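PDB 6ORH: glycoside hydrolase from Streptococcus pneumoniae serotype 4, which probably hydrolyses alpha-L-fucosidic linkages, as a glycoside hydrolase family 29 enzyme that helps the bacterium degrade host-derived carbohydrate antigens. Local coordinates for residues 134-143 with 174-184; 43-54 with 91-99. The protein carries 2 engineered substitutions. All coordinates share one frame; numbering follows the deposited sequence.

Interaction 1 (134-143 with 174-184)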
# COMPACT_ATOMS: atom_id res chain seq x y z
N TYR A 134 -10.95 -35.40 19.17
CA TYR A 134 -10.06 -34.25 19.05
C TYR A 134 -9.26 -34.06 20.33
O TYR A 134 -9.56 -33.20 21.16
CB TYR A 134 -10.78 -32.98 18.57
CG TYR A 134 -9.80 -31.97 18.02
CD1 TYR A 134 -9.19 -31.02 18.84
CD2 TYR A 134 -9.46 -31.98 16.67
CE1 TYR A 134 -8.29 -30.08 18.34
CE2 TYR A 134 -8.54 -31.08 16.17
CZ TYR A 134 -7.97 -30.12 16.99
OH TYR A 134 -7.05 -29.25 16.50
N HIS A 135 -8.20 -34.86 20.43
CA HIS A 135 -7.36 -34.91 21.61
C HIS A 135 -6.01 -35.50 21.23
O HIS A 135 -5.94 -36.41 20.42
CB HIS A 135 -8.06 -35.77 22.67
CG HIS A 135 -7.52 -35.54 24.05
ND1 HIS A 135 -6.29 -36.02 24.45
CD2 HIS A 135 -8.05 -34.92 25.13
CE1 HIS A 135 -6.07 -35.70 25.72
NE2 HIS A 135 -7.14 -35.04 26.17
N VAL A 136 -4.94 -34.99 21.86
CA VAL A 136 -3.61 -35.52 21.60
C VAL A 136 -3.56 -37.03 21.83
O VAL A 136 -2.84 -37.74 21.11
CB VAL A 136 -2.47 -34.74 22.29
CG1 VAL A 136 -2.52 -33.26 21.95
CG2 VAL A 136 -2.39 -34.95 23.79
N ASP A 137 -4.33 -37.54 22.80
CA ASP A 137 -4.30 -38.96 23.11
C ASP A 137 -5.06 -39.80 22.09
O ASP A 137 -4.95 -41.03 22.08
CB ASP A 137 -4.94 -39.26 24.47
CG ASP A 137 -4.14 -38.73 25.64
OD1 ASP A 137 -3.01 -38.34 25.43
OD2 ASP A 137 -4.68 -38.72 26.73
N ARG A 138 -5.85 -39.13 21.23
CA ARG A 138 -6.67 -39.85 20.28
C ARG A 138 -6.43 -39.31 18.87
O ARG A 138 -7.32 -39.44 18.01
CB ARG A 138 -8.16 -39.67 20.59
CG ARG A 138 -8.52 -40.08 22.01
CD ARG A 138 -9.93 -39.78 22.44
NE ARG A 138 -10.18 -40.39 23.74
CZ ARG A 138 -11.26 -40.15 24.48
NH1 ARG A 138 -12.21 -39.32 24.07
NH2 ARG A 138 -11.38 -40.76 25.66
N GLU A 139 -5.24 -38.74 18.64
CA GLU A 139 -5.11 -37.95 17.41
C GLU A 139 -5.05 -38.86 16.19
O GLU A 139 -5.49 -38.47 15.10
CB GLU A 139 -3.96 -36.95 17.45
CG GLU A 139 -2.63 -37.60 17.69
CD GLU A 139 -1.45 -36.65 17.79
OE1 GLU A 139 -0.34 -37.16 18.01
OE2 GLU A 139 -1.63 -35.39 17.69
N ALA A 140 -4.56 -40.10 16.35
CA ALA A 140 -4.62 -40.99 15.21
C ALA A 140 -6.07 -41.22 14.80
O ALA A 140 -6.39 -41.28 13.60
CB ALA A 140 -3.85 -42.27 15.46
N ASP A 141 -6.96 -41.36 15.78
CA ASP A 141 -8.37 -41.59 15.50
C ASP A 141 -8.98 -40.33 14.88
O ASP A 141 -9.80 -40.43 13.97
CB ASP A 141 -9.17 -42.07 16.72
CG ASP A 141 -9.02 -43.55 17.02
OD1 ASP A 141 -8.52 -44.28 16.17
OD2 ASP A 141 -9.45 -43.98 18.11
N TYR A 142 -8.57 -39.15 15.36
CA TYR A 142 -9.16 -37.93 14.80
C TYR A 142 -8.73 -37.78 13.34
O TYR A 142 -9.56 -37.45 12.48
CB TYR A 142 -8.78 -36.64 15.56
CG TYR A 142 -9.39 -35.44 14.87
CD1 TYR A 142 -10.75 -35.21 14.91
CD2 TYR A 142 -8.63 -34.63 14.03
CE1 TYR A 142 -11.36 -34.18 14.19
CE2 TYR A 142 -9.20 -33.58 13.32
CZ TYR A 142 -10.57 -33.37 13.37
OH TYR A 142 -11.16 -32.35 12.67
N ASN A 143 -7.44 -38.04 13.10
CA ASN A 143 -6.94 -37.98 11.72
C ASN A 143 -7.70 -38.94 10.81
O ASN A 143 -7.98 -38.60 9.65
CB ASN A 143 -5.44 -38.24 11.64
CG ASN A 143 -4.69 -36.97 11.96
OD1 ASN A 143 -4.66 -36.05 11.14
ND2 ASN A 143 -4.07 -36.91 13.13
N ARG A 174 -7.12 -22.30 15.43
CA ARG A 174 -7.52 -23.12 16.56
C ARG A 174 -7.55 -22.24 17.81
O ARG A 174 -6.69 -21.38 17.97
CB ARG A 174 -6.53 -24.26 16.74
CG ARG A 174 -6.86 -25.18 17.91
CD ARG A 174 -6.19 -26.53 17.86
NE ARG A 174 -4.74 -26.37 18.00
CZ ARG A 174 -3.83 -27.25 17.57
NH1 ARG A 174 -4.22 -28.38 17.00
NH2 ARG A 174 -2.54 -26.99 17.74
N GLY A 175 -8.57 -22.45 18.66
CA GLY A 175 -8.72 -21.63 19.85
C GLY A 175 -7.60 -21.90 20.86
O GLY A 175 -7.05 -22.99 20.89
N GLU A 176 -7.30 -20.85 21.64
CA GLU A 176 -6.52 -20.93 22.87
C GLU A 176 -7.17 -21.99 23.77
O GLU A 176 -8.37 -21.96 24.02
CB GLU A 176 -6.43 -19.56 23.54
CG GLU A 176 -6.00 -18.41 22.62
CD GLU A 176 -5.30 -17.22 23.28
OE1 GLU A 176 -5.57 -16.06 22.88
OE2 GLU A 176 -4.49 -17.46 24.19
N GLY A 177 -6.36 -22.95 24.22
CA GLY A 177 -6.85 -23.97 25.13
C GLY A 177 -7.59 -25.11 24.44
O GLY A 177 -8.17 -25.96 25.12
N ALA A 178 -7.58 -25.14 23.10
CA ALA A 178 -7.93 -26.39 22.42
C ALA A 178 -6.79 -27.40 22.52
O ALA A 178 -5.64 -27.02 22.72
CB ALA A 178 -8.30 -26.15 20.98
N GLN A 179 -7.12 -28.67 22.35
CA GLN A 179 -6.13 -29.74 22.31
C GLN A 179 -5.16 -29.53 21.15
O GLN A 179 -5.58 -29.13 20.07
CB GLN A 179 -6.86 -31.08 22.15
CG GLN A 179 -7.47 -31.58 23.46
CD GLN A 179 -6.37 -32.11 24.36
OE1 GLN A 179 -5.45 -32.80 23.93
NE2 GLN A 179 -6.47 -31.81 25.64
N LYS A 180 -3.87 -29.82 21.36
CA LYS A 180 -2.84 -29.56 20.37
C LYS A 180 -2.64 -30.76 19.45
O LYS A 180 -1.55 -31.35 19.36
CB LYS A 180 -1.55 -29.09 21.05
CG LYS A 180 -1.75 -27.82 21.88
CD LYS A 180 -0.51 -26.95 22.04
CE LYS A 180 -0.81 -25.65 22.76
NZ LYS A 180 -1.93 -24.90 22.12
N VAL A 181 -3.72 -31.12 18.75
CA VAL A 181 -3.72 -32.23 17.81
C VAL A 181 -2.78 -31.90 16.65
O VAL A 181 -2.75 -30.76 16.19
CB VAL A 181 -5.15 -32.50 17.32
CG1 VAL A 181 -5.17 -33.49 16.17
CG2 VAL A 181 -6.06 -33.02 18.45
N ASN A 182 -2.02 -32.91 16.20
CA ASN A 182 -1.16 -32.79 15.03
C ASN A 182 -1.83 -33.57 13.89
O ASN A 182 -2.41 -34.64 14.12
CB ASN A 182 0.23 -33.35 15.29
CG ASN A 182 1.09 -32.49 16.20
OD1 ASN A 182 0.94 -31.28 16.26
ND2 ASN A 182 2.04 -33.12 16.87
N TYR A 183 -1.73 -33.02 12.68
CA TYR A 183 -2.47 -33.56 11.54
C TYR A 183 -1.56 -34.36 10.61
O TYR A 183 -0.41 -33.99 10.39
CB TYR A 183 -3.12 -32.40 10.76
CG TYR A 183 -4.01 -31.53 11.60
CD1 TYR A 183 -5.06 -32.08 12.32
CD2 TYR A 183 -3.78 -30.17 11.72
CE1 TYR A 183 -5.88 -31.28 13.09
CE2 TYR A 183 -4.60 -29.36 12.48
CZ TYR A 183 -5.66 -29.92 13.17
OH TYR A 183 -6.49 -29.15 13.92
N GLU A 184 -2.12 -35.43 10.04
CA GLU A 184 -1.41 -36.28 9.10
C GLU A 184 -1.53 -35.66 7.70
O GLU A 184 -2.10 -36.27 6.80
CB GLU A 184 -1.94 -37.71 9.16
CG GLU A 184 -1.58 -38.42 10.46
CD GLU A 184 -2.25 -39.77 10.61
OE1 GLU A 184 -2.52 -40.43 9.58
OE2 GLU A 184 -2.53 -40.17 11.77
O HOH W 1 0.07 -33.84 18.98
O HOH W 2 -4.66 -42.03 11.47
O HOH W 3 -5.05 -39.30 8.26
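Tyr134 meets Arg174, Val181 and Tyr183 where the start of helix 139-154 and the loop before it pack on the loop after strand 167-169 of the TIM-barrel domain. Val181 CG2 sits over one face of the Tyr134 ring, 3.6 Å from its centroid, in a CH-pi contact. Arg174 NH1 donates to Tyr134 OH within its guanidinium plane, and Tyr134 OH shares a 2.6 Å hydrogen bond with Tyr183 OH. Arg174 belongs to the glycan pocket and touches a bound fucose, but its side chain stays about 6 Å from that sugar. The His135 ring stacks on the Gln179 amide, with planes 10° apart. The Gln179 chain bends at CG (chi2 -75°), and its OE1 takes the backbone N of Val136 at 3.1 Å. Glu139 opens helix 139-154. Its chain runs straight beyond CG to OE2, which accepts from Asn182 N at 2.9 Å. A water donates to Glu139 OE2 and to Lys180 O. Tyr142 lays CE2 4.0 Å from Tyr183 CE1. Asn143 uses both ends of its amide on the facing backbone. Its ND2 donates to Asn182 O at 3.0 Å, in the amide plane, while OD1 accepts from Glu184 N at 2.8 Å from above the carbonyl plane.

Interaction 2 (43-54 with 91-99). With EDO (1,2-ethanediol), chain J; EDO (1,2-ethanediol), chain H.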
# COMPACT_ATOMS: atom_id res chain seq x y z
N GLN A 43 -21.43 -27.38 21.27
CA GLN A 43 -22.57 -27.59 22.16
C GLN A 43 -23.88 -27.07 21.55
O GLN A 43 -24.93 -27.17 22.18
CB GLN A 43 -22.37 -26.91 23.53
CG GLN A 43 -21.19 -27.47 24.30
CD GLN A 43 -21.23 -27.15 25.77
OE1 GLN A 43 -21.81 -26.15 26.20
NE2 GLN A 43 -20.64 -28.03 26.57
N GLU A 44 -23.82 -26.51 20.34
CA GLU A 44 -25.00 -26.01 19.67
C GLU A 44 -26.00 -27.14 19.44
O GLU A 44 -25.61 -28.27 19.14
CB GLU A 44 -24.62 -25.36 18.33
CG GLU A 44 -23.85 -24.06 18.48
CD GLU A 44 -22.38 -24.23 18.84
OE1 GLU A 44 -21.84 -25.31 18.60
OE2 GLU A 44 -21.80 -23.28 19.37
N ASP A 45 -27.28 -26.79 19.56
CA ASP A 45 -28.37 -27.74 19.48
C ASP A 45 -28.76 -27.90 18.01
O ASP A 45 -29.23 -26.94 17.40
CB ASP A 45 -29.54 -27.25 20.33
CG ASP A 45 -30.74 -28.18 20.32
OD1 ASP A 45 -30.69 -29.20 19.60
OD2 ASP A 45 -31.71 -27.89 21.05
N PRO A 46 -28.62 -29.11 17.41
CA PRO A 46 -29.04 -29.34 16.02
C PRO A 46 -30.49 -28.97 15.72
O PRO A 46 -30.82 -28.69 14.57
CB PRO A 46 -28.76 -30.83 15.79
CG PRO A 46 -27.62 -31.15 16.76
CD PRO A 46 -27.97 -30.31 17.98
N GLU A 47 -31.35 -28.94 16.75
CA GLU A 47 -32.74 -28.59 16.50
C GLU A 47 -32.88 -27.14 16.04
O GLU A 47 -33.88 -26.79 15.40
CB GLU A 47 -33.64 -28.90 17.71
CG GLU A 47 -33.48 -30.32 18.23
CD GLU A 47 -34.24 -31.42 17.52
OE1 GLU A 47 -35.04 -31.11 16.61
OE2 GLU A 47 -34.04 -32.60 17.88
N ARG A 48 -31.88 -26.29 16.34
CA ARG A 48 -31.93 -24.88 15.95
C ARG A 48 -31.61 -24.71 14.46
O ARG A 48 -31.91 -23.66 13.88
CB ARG A 48 -30.98 -24.04 16.81
CG ARG A 48 -31.36 -23.95 18.29
CD ARG A 48 -32.16 -22.71 18.64
NE ARG A 48 -31.42 -21.47 18.46
CZ ARG A 48 -30.65 -20.90 19.39
NH1 ARG A 48 -30.52 -21.46 20.57
NH2 ARG A 48 -30.01 -19.77 19.13
N PHE A 49 -31.03 -25.74 13.83
CA PHE A 49 -30.64 -25.64 12.42
C PHE A 49 -31.84 -25.98 11.54
O PHE A 49 -32.05 -27.15 11.19
CB PHE A 49 -29.43 -26.54 12.12
CG PHE A 49 -28.89 -26.36 10.72
CD1 PHE A 49 -28.12 -25.25 10.40
CD2 PHE A 49 -29.23 -27.26 9.72
CE1 PHE A 49 -27.71 -25.04 9.08
CE2 PHE A 49 -28.77 -27.08 8.42
CZ PHE A 49 -28.00 -25.98 8.12
N ASN A 50 -32.59 -24.94 11.13
CA ASN A 50 -33.78 -25.14 10.30
C ASN A 50 -34.01 -23.98 9.33
O ASN A 50 -34.98 -23.22 9.43
CB ASN A 50 -35.04 -25.52 11.08
CG ASN A 50 -36.17 -25.92 10.15
OD1 ASN A 50 -35.96 -26.22 8.97
ND2 ASN A 50 -37.39 -25.89 10.67
N PRO A 51 -33.13 -23.80 8.32
CA PRO A 51 -33.37 -22.82 7.25
C PRO A 51 -34.41 -23.29 6.22
O PRO A 51 -34.06 -23.79 5.12
CB PRO A 51 -32.00 -22.73 6.57
CG PRO A 51 -31.44 -24.15 6.76
CD PRO A 51 -31.87 -24.55 8.16
N SER A 52 -35.69 -23.09 6.53
CA SER A 52 -36.75 -23.71 5.75
C SER A 52 -36.89 -23.10 4.36
O SER A 52 -37.45 -23.74 3.47
CB SER A 52 -38.06 -23.68 6.48
OG SER A 52 -38.39 -22.34 6.79
N GLN A 53 -36.35 -21.89 4.15
CA GLN A 53 -36.48 -21.30 2.83
C GLN A 53 -35.20 -21.47 2.01
O GLN A 53 -35.07 -20.82 0.96
CB GLN A 53 -36.80 -19.81 2.95
CG GLN A 53 -38.22 -19.56 3.46
CD GLN A 53 -38.34 -18.13 3.94
OE1 GLN A 53 -38.55 -17.20 3.16
NE2 GLN A 53 -38.17 -17.92 5.23
N LEU A 54 -34.29 -22.36 2.44
CA LEU A 54 -32.98 -22.41 1.79
C LEU A 54 -33.09 -22.76 0.31
O LEU A 54 -33.78 -23.70 -0.09
CB LEU A 54 -32.08 -23.40 2.54
CG LEU A 54 -30.60 -23.38 2.13
CD1 LEU A 54 -29.77 -23.80 3.34
CD2 LEU A 54 -30.32 -24.38 0.98
N TYR A 91 -23.15 -35.92 14.72
CA TYR A 91 -23.35 -34.48 14.85
C TYR A 91 -23.43 -33.84 13.47
O TYR A 91 -22.48 -33.21 13.01
CB TYR A 91 -22.25 -33.85 15.71
CG TYR A 91 -22.53 -32.46 16.24
CD1 TYR A 91 -23.68 -32.19 16.96
CD2 TYR A 91 -21.61 -31.43 16.07
CE1 TYR A 91 -23.91 -30.93 17.51
CE2 TYR A 91 -21.84 -30.17 16.60
CZ TYR A 91 -23.00 -29.91 17.30
OH TYR A 91 -23.21 -28.68 17.83
N SER A 92 -24.58 -34.01 12.82
CA SER A 92 -24.74 -33.61 11.43
C SER A 92 -26.20 -33.23 11.18
O SER A 92 -27.06 -33.32 12.06
CB SER A 92 -24.32 -34.74 10.52
OG SER A 92 -25.42 -35.65 10.38
N VAL A 93 -26.46 -32.79 9.95
CA VAL A 93 -27.80 -32.48 9.50
C VAL A 93 -28.76 -33.65 9.68
O VAL A 93 -29.96 -33.40 9.67
CB VAL A 93 -27.76 -32.00 8.03
CG1 VAL A 93 -27.29 -30.55 7.96
CG2 VAL A 93 -26.96 -32.92 7.13
N LYS A 94 -28.25 -34.87 9.82
CA LYS A 94 -29.13 -36.03 10.01
C LYS A 94 -30.01 -35.85 11.24
O LYS A 94 -31.13 -36.39 11.27
CB LYS A 94 -28.34 -37.32 10.22
CG LYS A 94 -27.73 -37.95 8.98
CD LYS A 94 -27.27 -39.38 9.28
CE LYS A 94 -26.73 -40.07 8.04
NZ LYS A 94 -26.26 -41.45 8.34
N VAL A 95 -29.55 -35.12 12.26
CA VAL A 95 -30.33 -34.98 13.48
C VAL A 95 -30.96 -33.59 13.58
O VAL A 95 -31.47 -33.20 14.64
CB VAL A 95 -29.50 -35.34 14.73
CG1 VAL A 95 -29.07 -36.80 14.73
CG2 VAL A 95 -28.30 -34.43 14.93
N SER A 96 -30.97 -32.84 12.47
CA SER A 96 -31.60 -31.53 12.45
C SER A 96 -32.98 -31.65 11.81
O SER A 96 -33.24 -32.60 11.09
CB SER A 96 -30.75 -30.52 11.74
OG SER A 96 -30.98 -30.54 10.33
N PRO A 97 -33.92 -30.72 12.08
CA PRO A 97 -35.22 -30.77 11.42
C PRO A 97 -35.23 -30.32 9.97
O PRO A 97 -36.22 -30.50 9.26
CB PRO A 97 -36.11 -29.84 12.25
CG PRO A 97 -35.16 -28.95 13.02
CD PRO A 97 -33.83 -29.66 13.09
N TRP A 98 -34.12 -29.71 9.52
CA TRP A 98 -34.06 -29.26 8.14
C TRP A 98 -34.32 -30.46 7.22
O TRP A 98 -33.72 -31.51 7.40
CB TRP A 98 -32.65 -28.67 7.90
CG TRP A 98 -32.44 -28.15 6.51
CD1 TRP A 98 -33.19 -27.20 5.88
CD2 TRP A 98 -31.39 -28.51 5.59
NE1 TRP A 98 -32.71 -26.97 4.62
CE2 TRP A 98 -31.60 -27.75 4.42
CE3 TRP A 98 -30.32 -29.41 5.63
CZ2 TRP A 98 -30.78 -27.89 3.29
CZ3 TRP A 98 -29.49 -29.52 4.53
CH2 TRP A 98 -29.71 -28.76 3.38
N ARG A 99 -35.21 -30.30 6.22
CA ARG A 99 -35.53 -31.38 5.28
C ARG A 99 -35.92 -32.68 6.00
O ARG A 99 -35.70 -33.78 5.49
CB ARG A 99 -34.38 -31.64 4.30
CG ARG A 99 -33.81 -30.38 3.66
CD ARG A 99 -34.65 -29.89 2.50
NE ARG A 99 -33.90 -28.93 1.70
CZ ARG A 99 -34.28 -27.67 1.50
NH1 ARG A 99 -35.41 -27.21 2.01
NH2 ARG A 99 -33.53 -26.86 0.75
C1 EDO J . -36.64 -24.89 -0.16
O1 EDO J . -36.03 -24.75 1.09
C2 EDO J . -38.01 -24.42 -0.00
O2 EDO J . -38.54 -25.07 1.13
C1 EDO H . -37.85 -14.31 2.12
O1 EDO H . -37.24 -14.95 3.27
C2 EDO H . -38.41 -12.98 2.44
O2 EDO H . -39.23 -12.96 3.60
O HOH W 4 -22.39 -26.77 16.15
O HOH W 5 -31.21 -33.43 17.36
O HOH W 6 -36.92 -27.92 6.52
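Two loops of the TIM-barrel domain meet here, one leading into helix 56-65 and the other into helix 105-116. At one end Tyr91 OH donates to Glu44 O at 2.8 Å, with the carbonyl oxygen at the edge of the phenol ring. A water bridges Tyr91 OH and Glu44 OE1; the Glu44 carboxylate is also held by the backbone N atoms of Thr41 and Gly42. Pro46 touches both Tyr91 and Val95, its CB 3.7 Å from Val95 CG2. Pro97 CG rests against Glu47 O. Phe49 and Trp98 form the aromatic centre. Both have CG anti to the backbone N (chi1 -173° and -180°), and with these matching torsions they extend alongside each other in the same direction. They form an offset edge-to-face pair, the edge of Phe49 directed at the face of Trp98, with planes at 79°. Phe49 CE2 also touches Val93 CG1 at 3.8 Å. Phe49 O is buried here without a polar partner. Pro51 CG sits over the indole, 3.9 Å from the centroid of its five-membered ring. Beyond it, Arg99 NH2 donates to Leu54 O at 3.3 Å, and Arg99 NH1 donates to O1 of an ethanediol, probably from the crystallisation liquor. Arg99 NE forms a salt bridge with Glu108 on helix 105-116. Trp98 and Leu54 pack on Leu105 and Glu108 of that helix, while Glu44 and Pro51 touch helix 31-35.

In the fold
Interactions 1 and 2 both lie in the TIM-barrel domain and come in series along the chain, interaction 2 closing before interaction 1 opens. Their centres are about 26 Å apart, and their nearest atoms are about 11 Å apart, so they do not touch. Interaction 2 joins the loops after helix 31-35 and strand 70-74. Interaction 1 joins the start of helix 139-154 to the loop after strand 167-169. Strands 70-74, 119-124 and 167-169 are successive parallel neighbours in the barrel sheet. Interaction 1 holds Arg174, a residue of the glycan pocket, whose side chain lies about 6 Å from a bound fucose, whereas the Glu44 side chain of interaction 2 stays about 12 Å from a fucose.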